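Local coordinates for actin-related protein 8 (Homo sapiens, PDB 4FO0) that binds ATP with low ATPase activity, cannot polymerise, and serves as a proposed core subunit of the INO80 chromatin remodelling complex, at residues A[251-256]-A[504-509]; A[256-261]-A[274-279]. One frame throughout, in Å; residues are numbered along the deposited sequence.

Interaction 1: A[251-256]-A[504-509]. With ATP (adenosine-5'-triphosphate), chain C.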
ATOM      1  N   VAL A 251      11.198  -4.533   2.060  1.00 33.75           N
ATOM      2  CA  VAL A 251      10.430  -4.168   0.882  1.00 42.36           C
ATOM      3  C   VAL A 251       9.003  -3.936   1.323  1.00 42.86           C
ATOM      4  O   VAL A 251       8.366  -4.845   1.848  1.00 41.60           O
ATOM      5  CB  VAL A 251      10.431  -5.284  -0.171  1.00 37.14           C
ATOM      6  CG1 VAL A 251       9.658  -4.835  -1.381  1.00 39.35           C
ATOM      7  CG2 VAL A 251      11.852  -5.669  -0.542  1.00 35.66           C
ATOM      8  N   ASP A 252       8.500  -2.721   1.141  1.00 35.82           N
ATOM      9  CA  ASP A 252       7.110  -2.470   1.478  1.00 35.63           C
ATOM     10  C   ASP A 252       6.325  -2.296   0.189  1.00 41.20           C
ATOM     11  O   ASP A 252       6.436  -1.262  -0.476  1.00 35.96           O
ATOM     12  CB  ASP A 252       6.979  -1.241   2.381  1.00 31.87           C
ATOM     13  CG  ASP A 252       5.518  -0.959   2.809  1.00 60.40           C
ATOM     14  OD1 ASP A 252       4.575  -1.304   2.057  1.00 55.90           O
ATOM     15  OD2 ASP A 252       5.313  -0.381   3.907  1.00 53.35           O
ATOM     16  N   VAL A 253       5.553  -3.315  -0.182  1.00 33.40           N
ATOM     17  CA  VAL A 253       4.678  -3.182  -1.343  1.00 32.56           C
ATOM     18  C   VAL A 253       3.302  -2.751  -0.888  1.00 34.08           C
ATOM     19  O   VAL A 253       2.576  -3.517  -0.242  1.00 40.81           O
ATOM     20  CB  VAL A 253       4.541  -4.478  -2.156  1.00 32.49           C
ATOM     21  CG1 VAL A 253       3.988  -4.149  -3.535  1.00 25.70           C
ATOM     22  CG2 VAL A 253       5.874  -5.179  -2.278  1.00 33.07           C
ATOM     23  N   GLY A 254       2.943  -1.515  -1.206  1.00 24.81           N
ATOM     24  CA  GLY A 254       1.650  -1.004  -0.809  1.00 31.21           C
ATOM     25  C   GLY A 254       0.685  -1.035  -1.966  1.00 36.76           C
ATOM     26  O   GLY A 254       0.864  -1.771  -2.941  1.00 29.30           O
ATOM     27  N   ASP A 255      -0.355  -0.227  -1.865  1.00 35.59           N
ATOM     28  CA  ASP A 255      -1.323  -0.205  -2.929  1.00 37.23           C
ATOM     29  C   ASP A 255      -0.794   0.602  -4.104  1.00 33.13           C
ATOM     30  O   ASP A 255      -1.135   0.335  -5.243  1.00 26.36           O
ATOM     31  CB  ASP A 255      -2.656   0.352  -2.448  1.00 40.90           C
ATOM     32  CG  ASP A 255      -3.724   0.289  -3.524  1.00 42.68           C
ATOM     33  OD1 ASP A 255      -3.947  -0.797  -4.103  1.00 49.33           O
ATOM     34  OD2 ASP A 255      -4.322   1.338  -3.811  1.00 33.81           O
ATOM     35  N   GLN A 256       0.062   1.576  -3.830  1.00 39.64           N
ATOM     36  CA  GLN A 256       0.509   2.476  -4.889  1.00 32.64           C
ATOM     37  C   GLN A 256       2.006   2.729  -4.965  1.00 36.79           C
ATOM     38  O   GLN A 256       2.501   3.150  -6.002  1.00 29.43           O
ATOM     39  CB  GLN A 256      -0.234   3.797  -4.786  1.00 25.62           C
ATOM     40  CG  GLN A 256      -1.636   3.644  -5.290  1.00 30.77           C
ATOM     41  CD  GLN A 256      -2.516   4.726  -4.824  1.00 29.50           C
ATOM     42  OE1 GLN A 256      -2.110   5.890  -4.733  1.00 36.20           O
ATOM     43  NE2 GLN A 256      -3.740   4.361  -4.486  1.00 40.76           N
ATOM     44  N   ILE A 504      15.665 -10.936   3.377  1.00 44.71           N
ATOM     45  CA  ILE A 504      14.784  -9.977   2.708  1.00 45.97           C
ATOM     46  C   ILE A 504      13.363 -10.037   3.273  1.00 44.78           C
ATOM     47  O   ILE A 504      12.643 -11.031   3.121  1.00 39.29           O
ATOM     48  CB  ILE A 504      14.762 -10.199   1.199  1.00 30.80           C
ATOM     49  CG1 ILE A 504      16.185 -10.079   0.649  1.00 50.35           C
ATOM     50  CG2 ILE A 504      13.855  -9.195   0.537  1.00 44.17           C
ATOM     51  CD1 ILE A 504      16.493 -11.045  -0.487  1.00 44.40           C
ATOM     52  N   LEU A 505      12.972  -8.970   3.953  1.00 42.35           N
ATOM     53  CA  LEU A 505      11.658  -8.908   4.571  1.00 37.06           C
ATOM     54  C   LEU A 505      10.669  -8.223   3.640  1.00 37.31           C
ATOM     55  O   LEU A 505      10.947  -7.145   3.100  1.00 37.10           O
ATOM     56  CB  LEU A 505      11.747  -8.141   5.874  1.00 28.56           C
ATOM     57  CG  LEU A 505      10.435  -7.882   6.590  1.00 42.19           C
ATOM     58  CD1 LEU A 505       9.763  -9.207   6.907  1.00 42.36           C
ATOM     59  CD2 LEU A 505      10.687  -7.037   7.841  1.00 26.45           C
ATOM     60  N   VAL A 506       9.525  -8.857   3.429  1.00 34.42           N
ATOM     61  CA  VAL A 506       8.509  -8.255   2.576  1.00 39.64           C
ATOM     62  C   VAL A 506       7.231  -7.900   3.324  1.00 42.07           C
ATOM     63  O   VAL A 506       6.556  -8.748   3.918  1.00 50.06           O
ATOM     64  CB  VAL A 506       8.191  -9.104   1.350  1.00 28.79           C
ATOM     65  CG1 VAL A 506       7.086  -8.434   0.546  1.00 27.72           C
ATOM     66  CG2 VAL A 506       9.436  -9.258   0.514  1.00 40.78           C
ATOM     67  N   VAL A 507       6.895  -6.629   3.245  1.00 35.98           N
ATOM     68  CA  VAL A 507       5.871  -6.056   4.083  1.00 36.18           C
ATOM     69  C   VAL A 507       4.774  -5.312   3.267  1.00 44.27           C
ATOM     70  O   VAL A 507       4.933  -5.056   2.064  1.00 28.25           O
ATOM     71  CB  VAL A 507       6.582  -5.188   5.120  1.00 36.97           C
ATOM     72  CG1 VAL A 507       6.193  -3.744   4.996  1.00 29.48           C
ATOM     73  CG2 VAL A 507       6.379  -5.754   6.509  1.00 40.19           C
ATOM     74  N   GLY A 508       3.646  -5.011   3.909  1.00 44.03           N
ATOM     75  CA  GLY A 508       2.530  -4.382   3.225  1.00 29.83           C
ATOM     76  C   GLY A 508       1.647  -5.359   2.457  1.00 33.56           C
ATOM     77  O   GLY A 508       1.932  -6.543   2.391  1.00 36.68           O
ATOM     78  N   GLY A 509       0.572  -4.865   1.856  1.00 35.00           N
ATOM     79  CA  GLY A 509      -0.427  -5.738   1.280  1.00 30.52           C
ATOM     80  C   GLY A 509      -0.143  -6.143  -0.149  1.00 36.31           C
ATOM     81  O   GLY A 509      -0.615  -7.181  -0.615  1.00 34.40           O
TER
HETATM   82  PG  ATP C 702       0.974   2.651  -0.032  1.00 29.81           P
HETATM   83  O1G ATP C 702       1.884   1.905   0.906  1.00 28.13           O
HETATM   84  O2G ATP C 702       0.746   4.103   0.311  1.00 28.00           O
HETATM   85  O3G ATP C 702       1.231   2.423  -1.506  1.00 27.69           O
HETATM   86  PB  ATP C 702      -1.091   1.367   1.559  1.00 33.95           P
HETATM   87  O1B ATP C 702      -2.515   1.854   1.553  1.00 24.54           O
HETATM   88  O2B ATP C 702      -0.179   1.473   2.772  1.00 26.04           O
HETATM   89  O3B ATP C 702      -0.456   1.975   0.213  1.00 29.89           O
HETATM   90  PA  ATP C 702      -1.338  -1.449   1.955  1.00 33.62           P
HETATM   91  O1A ATP C 702      -2.643  -1.263   2.685  1.00 43.41           O
HETATM   92  O2A ATP C 702      -0.076  -1.854   2.672  1.00 28.33           O
HETATM   93  O3A ATP C 702      -1.100  -0.155   1.047  1.00 36.54           O
HETATM   94  O5' ATP C 702      -1.604  -2.521   0.802  1.00 28.93           O
HETATM   95  C5' ATP C 702      -2.741  -2.322  -0.022  1.00 33.24           C
HETATM   96  C4' ATP C 702      -2.648  -3.268  -1.193  1.00 33.10           C
HETATM   97  O4' ATP C 702      -2.586  -4.588  -0.672  1.00 39.66           O
HETATM   98  C3' ATP C 702      -3.867  -3.213  -2.098  1.00 42.79           C
HETATM   99  O3' ATP C 702      -3.448  -3.097  -3.462  1.00 31.07           O
HETATM  100  C2' ATP C 702      -4.552  -4.539  -1.873  1.00 31.41           C
HETATM  101  O2' ATP C 702      -5.222  -5.021  -3.028  1.00 34.63           O
HETATM  102  C1' ATP C 702      -3.369  -5.408  -1.529  1.00 40.96           C
HETATM  103  N9  ATP C 702      -3.807  -6.668  -0.909  1.00 41.22           N
HETATM  104  C8  ATP C 702      -4.424  -6.798   0.273  1.00 44.05           C
HETATM  105  N7  ATP C 702      -4.693  -8.100   0.530  1.00 39.46           N
HETATM  106  C5  ATP C 702      -4.237  -8.817  -0.505  1.00 37.12           C
HETATM  107  C6  ATP C 702      -4.213 -10.241  -0.871  1.00 42.69           C
HETATM  108  N6  ATP C 702      -4.742 -11.162  -0.026  1.00 43.98           N
HETATM  109  N1  ATP C 702      -3.644 -10.574  -2.060  1.00 53.57           N
HETATM  110  C2  ATP C 702      -3.121  -9.656  -2.895  1.00 42.82           C
HETATM  111  N3  ATP C 702      -3.122  -8.334  -2.622  1.00 45.78           N
HETATM  112  C4  ATP C 702      -3.654  -7.867  -1.462  1.00 47.12           C

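Interaction 2: A[256-261]-A[274-279]. With ATP (adenosine-5'-triphosphate), chain C.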
ATOM      1  N   GLN A 256       0.062   1.576  -3.830  1.00 39.64           N
ATOM      2  CA  GLN A 256       0.509   2.476  -4.889  1.00 32.64           C
ATOM      3  C   GLN A 256       2.006   2.729  -4.965  1.00 36.79           C
ATOM      4  O   GLN A 256       2.501   3.150  -6.002  1.00 29.43           O
ATOM      5  CB  GLN A 256      -0.234   3.797  -4.786  1.00 25.62           C
ATOM      6  CG  GLN A 256      -1.636   3.644  -5.290  1.00 30.77           C
ATOM      7  CD  GLN A 256      -2.516   4.726  -4.824  1.00 29.50           C
ATOM      8  OE1 GLN A 256      -2.110   5.890  -4.733  1.00 36.20           O
ATOM      9  NE2 GLN A 256      -3.740   4.361  -4.486  1.00 40.76           N
ATOM     10  N   LYS A 257       2.725   2.487  -3.873  1.00 36.15           N
ATOM     11  CA  LYS A 257       4.162   2.713  -3.883  1.00 30.37           C
ATOM     12  C   LYS A 257       4.848   1.486  -3.373  1.00 31.78           C
ATOM     13  O   LYS A 257       4.280   0.752  -2.572  1.00 38.70           O
ATOM     14  CB  LYS A 257       4.547   3.936  -3.044  1.00 25.07           C
ATOM     15  CG  LYS A 257       4.405   3.751  -1.556  1.00 29.52           C
ATOM     16  CD  LYS A 257       5.685   3.206  -0.937  1.00 31.56           C
ATOM     17  CE  LYS A 257       5.437   2.679   0.471  1.00 39.27           C
ATOM     18  NZ  LYS A 257       4.529   1.494   0.467  1.00 32.10           N
ATOM     19  N   THR A 258       6.061   1.257  -3.859  1.00 32.74           N
ATOM     20  CA  THR A 258       6.899   0.172  -3.365  1.00 28.25           C
ATOM     21  C   THR A 258       8.232   0.710  -2.874  1.00 33.32           C
ATOM     22  O   THR A 258       8.941   1.355  -3.636  1.00 34.65           O
ATOM     23  CB  THR A 258       7.195  -0.821  -4.461  1.00 33.64           C
ATOM     24  OG1 THR A 258       5.975  -1.441  -4.867  1.00 34.55           O
ATOM     25  CG2 THR A 258       8.179  -1.877  -3.964  1.00 32.72           C
ATOM     26  N   SER A 259       8.559   0.454  -1.605  1.00 30.66           N
ATOM     27  CA  SER A 259       9.825   0.896  -1.035  1.00 32.23           C
ATOM     28  C   SER A 259      10.778  -0.264  -0.935  1.00 38.21           C
ATOM     29  O   SER A 259      10.381  -1.372  -0.573  1.00 39.43           O
ATOM     30  CB  SER A 259       9.634   1.458   0.370  1.00 33.00           C
ATOM     31  OG  SER A 259       8.902   2.669   0.367  1.00 70.71           O
ATOM     32  N   VAL A 260      12.037   0.001  -1.262  1.00 35.16           N
ATOM     33  CA  VAL A 260      13.127  -0.914  -0.974  1.00 34.77           C
ATOM     34  C   VAL A 260      14.209  -0.169  -0.196  1.00 43.91           C
ATOM     35  O   VAL A 260      14.474   1.012  -0.449  1.00 38.80           O
ATOM     36  CB  VAL A 260      13.745  -1.477  -2.254  1.00 38.09           C
ATOM     37  CG1 VAL A 260      14.637  -2.667  -1.930  1.00 34.22           C
ATOM     38  CG2 VAL A 260      12.656  -1.906  -3.197  1.00 42.53           C
ATOM     39  N   CYS A 261      14.823  -0.847   0.767  1.00 28.52           N
ATOM     40  CA  CYS A 261      15.981  -0.273   1.432  1.00 36.90           C
ATOM     41  C   CYS A 261      16.639  -1.279   2.356  1.00 44.12           C
ATOM     42  O   CYS A 261      16.060  -2.314   2.690  1.00 41.70           O
ATOM     43  CB  CYS A 261      15.612   1.002   2.186  1.00 28.08           C
ATOM     44  SG  CYS A 261      14.852   0.755   3.818  1.00 43.68           S
ATOM     45  N   LEU A 274      15.217   3.059  -2.323  1.00 42.80           N
ATOM     46  CA  LEU A 274      14.519   3.188  -3.601  1.00 35.86           C
ATOM     47  C   LEU A 274      13.038   3.288  -3.348  1.00 41.92           C
ATOM     48  O   LEU A 274      12.493   2.570  -2.507  1.00 41.15           O
ATOM     49  CB  LEU A 274      14.748   1.973  -4.484  1.00 36.40           C
ATOM     50  CG  LEU A 274      16.085   1.870  -5.206  1.00 41.32           C
ATOM     51  CD1 LEU A 274      16.490   0.425  -5.296  1.00 46.22           C
ATOM     52  CD2 LEU A 274      15.961   2.453  -6.590  1.00 61.50           C
ATOM     53  N   CYS A 275      12.381   4.182  -4.070  1.00 30.15           N
ATOM     54  CA  CYS A 275      10.941   4.149  -4.103  1.00 37.65           C
ATOM     55  C   CYS A 275      10.429   4.016  -5.534  1.00 34.26           C
ATOM     56  O   CYS A 275      10.801   4.781  -6.421  1.00 38.72           O
ATOM     57  CB  CYS A 275      10.321   5.341  -3.381  1.00 44.97           C
ATOM     58  SG  CYS A 275       8.560   5.049  -3.024  1.00 52.01           S
ATOM     59  N   LEU A 276       9.585   3.014  -5.747  1.00 32.98           N
ATOM     60  CA  LEU A 276       9.029   2.750  -7.061  1.00 40.70           C
ATOM     61  C   LEU A 276       7.572   3.154  -7.032  1.00 43.07           C
ATOM     62  O   LEU A 276       6.863   2.860  -6.065  1.00 36.64           O
ATOM     63  CB  LEU A 276       9.147   1.269  -7.393  1.00 33.37           C
ATOM     64  CG  LEU A 276      10.490   0.673  -6.964  1.00 37.22           C
ATOM     65  CD1 LEU A 276      10.468  -0.853  -7.038  1.00 38.75           C
ATOM     66  CD2 LEU A 276      11.609   1.247  -7.822  1.00 35.06           C
ATOM     67  N   ALA A 277       7.140   3.826  -8.096  1.00 29.45           N
ATOM     68  CA  ALA A 277       5.782   4.338  -8.202  1.00 31.77           C
ATOM     69  C   ALA A 277       4.768   3.327  -8.747  1.00 33.27           C
ATOM     70  O   ALA A 277       4.039   3.620  -9.695  1.00 41.38           O
ATOM     71  CB  ALA A 277       5.762   5.599  -9.057  1.00 37.70           C
ATOM     72  N   TYR A 278       4.708   2.150  -8.146  1.00 25.57           N
ATOM     73  CA  TYR A 278       3.645   1.218  -8.479  1.00 35.48           C
ATOM     74  C   TYR A 278       3.459   0.269  -7.316  1.00 35.16           C
ATOM     75  O   TYR A 278       4.349   0.149  -6.482  1.00 29.37           O
ATOM     76  CB  TYR A 278       3.969   0.457  -9.753  1.00 23.05           C
ATOM     77  CG  TYR A 278       5.205  -0.405  -9.637  1.00 29.97           C
ATOM     78  CD1 TYR A 278       6.445   0.041 -10.111  1.00 29.83           C
ATOM     79  CD2 TYR A 278       5.138  -1.659  -9.057  1.00 33.63           C
ATOM     80  CE1 TYR A 278       7.566  -0.740 -10.010  1.00 31.96           C
ATOM     81  CE2 TYR A 278       6.263  -2.460  -8.948  1.00 37.56           C
ATOM     82  CZ  TYR A 278       7.474  -1.996  -9.421  1.00 43.42           C
ATOM     83  OH  TYR A 278       8.587  -2.802  -9.303  1.00 42.24           O
ATOM     84  N   GLY A 279       2.289  -0.368  -7.256  1.00 29.53           N
ATOM     85  CA  GLY A 279       1.948  -1.296  -6.189  1.00 25.77           C
ATOM     86  C   GLY A 279       0.704  -2.110  -6.516  1.00 35.68           C
ATOM     87  O   GLY A 279       0.371  -2.318  -7.686  1.00 34.19           O
TER
HETATM   88  PG  ATP C 702       0.974   2.651  -0.032  1.00 29.81           P
HETATM   89  O1G ATP C 702       1.884   1.905   0.906  1.00 28.13           O
HETATM   90  O2G ATP C 702       0.746   4.103   0.311  1.00 28.00           O
HETATM   91  O3G ATP C 702       1.231   2.423  -1.506  1.00 27.69           O
HETATM   92  PB  ATP C 702      -1.091   1.367   1.559  1.00 33.95           P
HETATM   93  O1B ATP C 702      -2.515   1.854   1.553  1.00 24.54           O
HETATM   94  O2B ATP C 702      -0.179   1.473   2.772  1.00 26.04           O
HETATM   95  O3B ATP C 702      -0.456   1.975   0.213  1.00 29.89           O
HETATM   96  PA  ATP C 702      -1.338  -1.449   1.955  1.00 33.62           P
HETATM   97  O1A ATP C 702      -2.643  -1.263   2.685  1.00 43.41           O
HETATM   98  O2A ATP C 702      -0.076  -1.854   2.672  1.00 28.33           O
HETATM   99  O3A ATP C 702      -1.100  -0.155   1.047  1.00 36.54           O
HETATM  100  O5' ATP C 702      -1.604  -2.521   0.802  1.00 28.93           O
HETATM  101  C5' ATP C 702      -2.741  -2.322  -0.022  1.00 33.24           C
HETATM  102  C4' ATP C 702      -2.648  -3.268  -1.193  1.00 33.10           C
HETATM  103  O4' ATP C 702      -2.586  -4.588  -0.672  1.00 39.66           O
HETATM  104  C3' ATP C 702      -3.867  -3.213  -2.098  1.00 42.79           C
HETATM  105  O3' ATP C 702      -3.448  -3.097  -3.462  1.00 31.07           O
HETATM  106  C2' ATP C 702      -4.552  -4.539  -1.873  1.00 31.41           C
HETATM  107  O2' ATP C 702      -5.222  -5.021  -3.028  1.00 34.63           O
HETATM  108  C1' ATP C 702      -3.369  -5.408  -1.529  1.00 40.96           C
HETATM  109  N9  ATP C 702      -3.807  -6.668  -0.909  1.00 41.22           N
HETATM  110  C8  ATP C 702      -4.424  -6.798   0.273  1.00 44.05           C
HETATM  111  N7  ATP C 702      -4.693  -8.100   0.530  1.00 39.46           N
HETATM  112  C5  ATP C 702      -4.237  -8.817  -0.505  1.00 37.12           C
HETATM  113  C6  ATP C 702      -4.213 -10.241  -0.871  1.00 42.69           C
HETATM  114  N6  ATP C 702      -4.742 -11.162  -0.026  1.00 43.98           N
HETATM  115  N1  ATP C 702      -3.644 -10.574  -2.060  1.00 53.57           N
HETATM  116  C2  ATP C 702      -3.121  -9.656  -2.895  1.00 42.82           C
HETATM  117  N3  ATP C 702      -3.122  -8.334  -2.622  1.00 45.78           N
HETATM  118  C4  ATP C 702      -3.654  -7.867  -1.462  1.00 47.12           C

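Interaction 1: A[251-256]-A[504-509]
Val251 lies opposite Val506 and Asp252 opposite Val507 in parallel pairing: Val251 N donates to Leu505 O, Val507 N returns a bond to Val251 O at 2.7 Å, and Val253 N reaches Val507 O. On one face Val251 CG2 lies beside Ile504 CG2 at 4.2 Å, the two side chains pointing the same way, while Val251 CB meets Val506 CG2. On the other, CG1 of Val507 comes to within 3.6 Å of Asp252 CG, a methyl against a carboxylate whose side chain lies about 4 Å from a bound magnesium ion. These are neighbouring central strands of an actin-fold ATPase domain, and each runs into a loop that grips the nucleotide. After Val253, the phosphate-binding loop sends Asp255 N to ATP O3B (3.0 Å) and Gln256 N to ATP O3G (2.7 Å). After Val507, Gly508 turns where a side chain would run into Asp252 OD1 and Val253 O, and Gly509 N donates to ATP O2A at 3.2 Å. Asp255 holds its CG anti to the backbone N (chi1 -176°), which places the carboxylate beside the ribose. With an alanine in place of Asp255, Gln256 NE2, Thr25 and Trp60 would probably all lose OD2, the carboxylate oxygen they share. In the second shell, Arg157 N holds Gln256 OE1.

Interaction 2: A[256-261]-A[274-279]
Thr258 and Leu276 form a hydrogen-bonded pair of an antiparallel beta hairpin in the actin fold, with Thr258 N to Leu276 O and Leu276 N to Thr258 O both 2.8 Å and nearly straight. Val260 and Leu274 repeat the pattern at the next hydrogen-bonded pair. The tightly packed side of the hairpin carries these four side chains: those of Thr258 and Leu276 cross at a slant, CG2 of Thr258 4.0 Å from CD1 of Leu276, Val260 CB lies 4.2 Å from Leu274 CB, and helix 480-489 covers Thr258, Val260 and Leu274. Thr258 OG1, beside its own backbone N, donates to Tyr278 O at 2.8 Å, tying the strand to the loop that follows Leu276. There the partly exposed Ala277 centres an inverse gamma turn, closed by a weak bond from Tyr278 N to Leu276 O, and Gly279 takes the N-cap position of helix 280-293. The other face is looser. Here Cys275, partly open to solvent, touches Lys257 CD with its SG at 4.0 Å, and that SG comes no nearer to Ser259 OG than 4.2 Å. From this face the lysine turns to the nucleotide: CG sits between its backbone N and carbonyl carbon (chi1 71°), and bends at chi2 and chi4 fold the chain over the gamma-phosphate. Lys257 N holds ATP O3G at 2.8 Å, while Lys257 NZ bonds to ATP O1G at 2.7 Å.

Interactions 1 and 2 lie 8 Å apart, centre to centre, in one mixed sheet, where strands 274-276, 258-264, 247-253 and 503-507 are consecutive neighbours. Strands 247-253 and 258-264 follow each other in the chain, joined by the loop 254-257, and the two interactions share Gln256; the hairpin of interaction 2 closes soon afterwards, whereas strand 503-507 returns to the sheet much later. Asp252 N and Ser259 O, 2.9 Å apart, probably bond across the middle pair, Val253 CG1 packs on Thr258 OG1, and Lys257 NZ makes a long, weak ion pair with Asp252 OD1. The phosphates thus meet two loops held by one sheet: 254-257, which serves both contacts, and 508-509 of interaction 1.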